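Local atomic coordinates of thiamine-binding periplasmic protein (PDB entry 2QRY), a protein that binds thiamine, thiamine phosphate and thiamine diphosphate in the periplasm for import by the ThiBPQ ABC transporter. Residues A[282-286]-A[296-301]. Numbering follows the deposited sequence.
Sequences NWMYP and FEKLTK. With TPS (thiamin phosphate), chain E.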
loop_
_atom_site.group_PDB
_atom_site.type_symbol
_atom_site.label_atom_id
_atom_site.label_comp_id
_atom_site.label_asym_id
_atom_site.label_seq_id
_atom_site.Cartn_x
_atom_site.Cartn_y
_atom_site.Cartn_z
ATOM N N ASN A 282 -3.322 5.374 -8.935
ATOM C CA ASN A 282 -3.136 4.796 -7.606
ATOM C C ASN A 282 -2.892 5.862 -6.540
ATOM O O ASN A 282 -2.892 5.557 -5.350
ATOM C CB ASN A 282 -1.950 3.829 -7.612
ATOM C CG ASN A 282 -2.235 2.532 -6.846
ATOM O OD1 ASN A 282 -1.319 1.890 -6.316
ATOM N ND2 ASN A 282 -3.498 2.134 -6.809
ATOM N N TRP A 283 -2.673 7.104 -6.963
ATOM C CA TRP A 283 -2.419 8.190 -6.024
ATOM C C TRP A 283 -1.260 7.841 -5.089
ATOM O O TRP A 283 -1.400 7.753 -3.871
ATOM C CB TRP A 283 -3.700 8.500 -5.245
ATOM C CG TRP A 283 -4.802 8.866 -6.182
ATOM C CD1 TRP A 283 -5.813 8.057 -6.625
ATOM C CD2 TRP A 283 -4.928 10.096 -6.906
ATOM N NE1 TRP A 283 -6.552 8.703 -7.584
ATOM C CE2 TRP A 283 -6.033 9.956 -7.777
ATOM C CE3 TRP A 283 -4.210 11.300 -6.909
ATOM C CZ2 TRP A 283 -6.437 10.979 -8.642
ATOM C CZ3 TRP A 283 -4.611 12.317 -7.768
ATOM C CH2 TRP A 283 -5.716 12.148 -8.624
HETATM N N MSE A 284 -0.107 7.638 -5.706
HETATM C CA MSE A 284 1.129 7.289 -5.022
HETATM C C MSE A 284 2.252 7.911 -5.848
HETATM O O MSE A 284 2.022 8.339 -6.981
HETATM C CB MSE A 284 1.296 5.763 -5.006
HETATM C CG MSE A 284 0.275 5.006 -4.173
HETATM SE SE MSE A 284 0.554 5.254 -2.274
HETATM C CE MSE A 284 1.930 3.903 -1.996
ATOM N N TYR A 285 3.461 7.961 -5.297
ATOM C CA TYR A 285 4.595 8.519 -6.032
ATOM C C TYR A 285 5.174 7.442 -6.949
ATOM O O TYR A 285 5.430 6.317 -6.516
ATOM C CB TYR A 285 5.676 9.018 -5.067
ATOM C CG TYR A 285 5.240 10.194 -4.227
ATOM C CD1 TYR A 285 5.066 11.455 -4.796
ATOM C CD2 TYR A 285 4.980 10.043 -2.866
ATOM C CE1 TYR A 285 4.641 12.539 -4.030
ATOM C CE2 TYR A 285 4.556 11.120 -2.089
ATOM C CZ TYR A 285 4.388 12.364 -2.680
ATOM O OH TYR A 285 3.958 13.422 -1.919
ATOM N N PRO A 286 5.381 7.772 -8.233
ATOM C CA PRO A 286 5.930 6.833 -9.214
ATOM C C PRO A 286 7.353 6.411 -8.879
ATOM O O PRO A 286 8.063 7.084 -8.125
ATOM C CB PRO A 286 5.867 7.617 -10.523
ATOM C CG PRO A 286 4.755 8.576 -10.299
ATOM C CD PRO A 286 5.002 9.033 -8.889
ATOM N N PHE A 296 -0.074 17.765 -6.740
ATOM C CA PHE A 296 0.717 16.975 -5.810
ATOM C C PHE A 296 1.601 17.891 -4.967
ATOM O O PHE A 296 1.966 17.544 -3.843
ATOM C CB PHE A 296 1.598 15.970 -6.562
ATOM C CG PHE A 296 1.017 14.580 -6.641
ATOM C CD1 PHE A 296 -0.271 14.367 -7.131
ATOM C CD2 PHE A 296 1.770 13.478 -6.246
ATOM C CE1 PHE A 296 -0.797 13.073 -7.227
ATOM C CE2 PHE A 296 1.253 12.188 -6.340
ATOM C CZ PHE A 296 -0.033 11.988 -6.832
ATOM N N GLU A 297 1.935 19.064 -5.501
ATOM C CA GLU A 297 2.794 19.997 -4.774
ATOM C C GLU A 297 2.099 20.572 -3.539
ATOM O O GLU A 297 2.739 21.193 -2.691
ATOM C CB GLU A 297 3.268 21.133 -5.695
ATOM C CG GLU A 297 2.247 22.230 -5.924
ATOM C CD GLU A 297 0.992 21.731 -6.611
ATOM O OE1 GLU A 297 -0.051 22.412 -6.494
ATOM O OE2 GLU A 297 1.050 20.669 -7.272
ATOM N N LYS A 298 0.790 20.359 -3.433
ATOM C CA LYS A 298 0.038 20.846 -2.280
ATOM C C LYS A 298 0.205 19.862 -1.127
ATOM O O LYS A 298 -0.150 20.154 0.016
ATOM C CB LYS A 298 -1.456 20.966 -2.608
ATOM C CG LYS A 298 -1.823 21.970 -3.693
ATOM C CD LYS A 298 -3.326 21.930 -3.970
ATOM C CE LYS A 298 -4.054 23.161 -3.450
ATOM N NZ LYS A 298 -3.877 23.415 -1.999
ATOM N N LEU A 299 0.744 18.688 -1.438
ATOM C CA LEU A 299 0.939 17.640 -0.442
ATOM C C LEU A 299 2.158 17.873 0.431
ATOM O O LEU A 299 3.067 18.614 0.060
ATOM C CB LEU A 299 1.084 16.293 -1.137
ATOM C CG LEU A 299 -0.081 15.893 -2.034
ATOM C CD1 LEU A 299 0.288 14.622 -2.799
ATOM C CD2 LEU A 299 -1.332 15.695 -1.179
ATOM N N THR A 300 2.181 17.234 1.592
ATOM C CA THR A 300 3.323 17.374 2.473
ATOM C C THR A 300 4.168 16.108 2.460
ATOM O O THR A 300 3.656 15.006 2.658
ATOM C CB THR A 300 2.903 17.659 3.926
ATOM O OG1 THR A 300 2.225 18.919 3.993
ATOM C CG2 THR A 300 4.132 17.717 4.826
ATOM N N LYS A 301 5.461 16.281 2.201
ATOM C CA LYS A 301 6.419 15.179 2.193
ATOM C C LYS A 301 6.915 15.045 3.628
ATOM O O LYS A 301 7.524 15.968 4.167
ATOM C CB LYS A 301 7.606 15.510 1.285
ATOM C CG LYS A 301 7.394 15.266 -0.201
ATOM C CD LYS A 301 7.708 13.818 -0.574
ATOM C CE LYS A 301 7.696 13.609 -2.088
ATOM N NZ LYS A 301 8.070 12.210 -2.463
HETATM C CM2 TPS E . -7.749 8.443 -2.476
HETATM N N3 TPS E . -3.927 3.115 -2.019
HETATM C C2 TPS E . -5.127 2.969 -1.493
HETATM S S1 TPS E . -5.109 1.376 -0.834
HETATM C C5 TPS E . -3.454 0.946 -1.290
HETATM C C4 TPS E . -3.034 2.088 -1.937
HETATM C CM4 TPS E . -1.626 2.180 -2.516
HETATM C C6 TPS E . -2.811 -0.368 -0.972
HETATM C C7 TPS E . -3.983 -1.116 -0.336
HETATM O O7 TPS E . -3.660 -2.420 0.131
HETATM N N1A TPS E . -5.652 7.428 -1.685
HETATM C C2A TPS E . -6.668 7.389 -2.552
HETATM N N3A TPS E . -6.743 6.436 -3.479
HETATM C C4A TPS E . -5.800 5.475 -3.578
HETATM N N4A TPS E . -5.907 4.495 -4.548
HETATM C C5A TPS E . -4.696 5.483 -2.666
HETATM C C6A TPS E . -4.671 6.513 -1.711
HETATM C C7A TPS E . -3.567 4.424 -2.694
HETATM P P1 TPS E . -5.022 -3.033 0.749
HETATM O O1 TPS E . -5.583 -2.062 1.826
HETATM O O2 TPS E . -4.786 -4.484 1.336
HETATM O O3 TPS E . -6.062 -3.139 -0.387
HETATM O O HOH W 1 3.805 13.042 0.700
HETATM O O HOH W 2 4.202 15.789 -3.444
#
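Lys301 lays its ammonium group over one face of the Tyr285 ring, with NZ 3.5 Å from the ring centroid and only 5° off the normal, a cation-pi contact. With its chain bent at chi2 (-86°), Lys301 runs in over the phenol end of the ring, where CE makes a CH-pi contact, 3.6 Å from Tyr285 CZ. Phe296 points its edge at Tyr285 in an offset edge-to-face pair, the planes at 82° and Phe296 CD2 3.7 Å from Tyr285 CE1. The rim of Phe296 also nears the carbonyl oxygen of Met284, while Leu299 CD1 lies over one face of the phenyl ring, toward its rim. Two waters in the plane of the Tyr285 ring meet the phenol oxygen and donate to Thr300 O and Phe296 O, tying the tyrosine to the loop backbone. Phe296 CE1 reaches Trp283 CE3 at 3.9 Å; this indole packs obliquely against the thiamin phosphate pyrimidine, whereas Met284, present as selenomethionine, brings its SE 3.8 Å from CM4 of thiamin phosphate, the thiazolium methyl. Phe296 thus stands in a second shell behind Trp283 of the ligand pocket. In the surrounding fold, strand 285-286 runs antiparallel to strand 121-133, and helix 221-229 packs against Trp283 and Phe296 through Ala223.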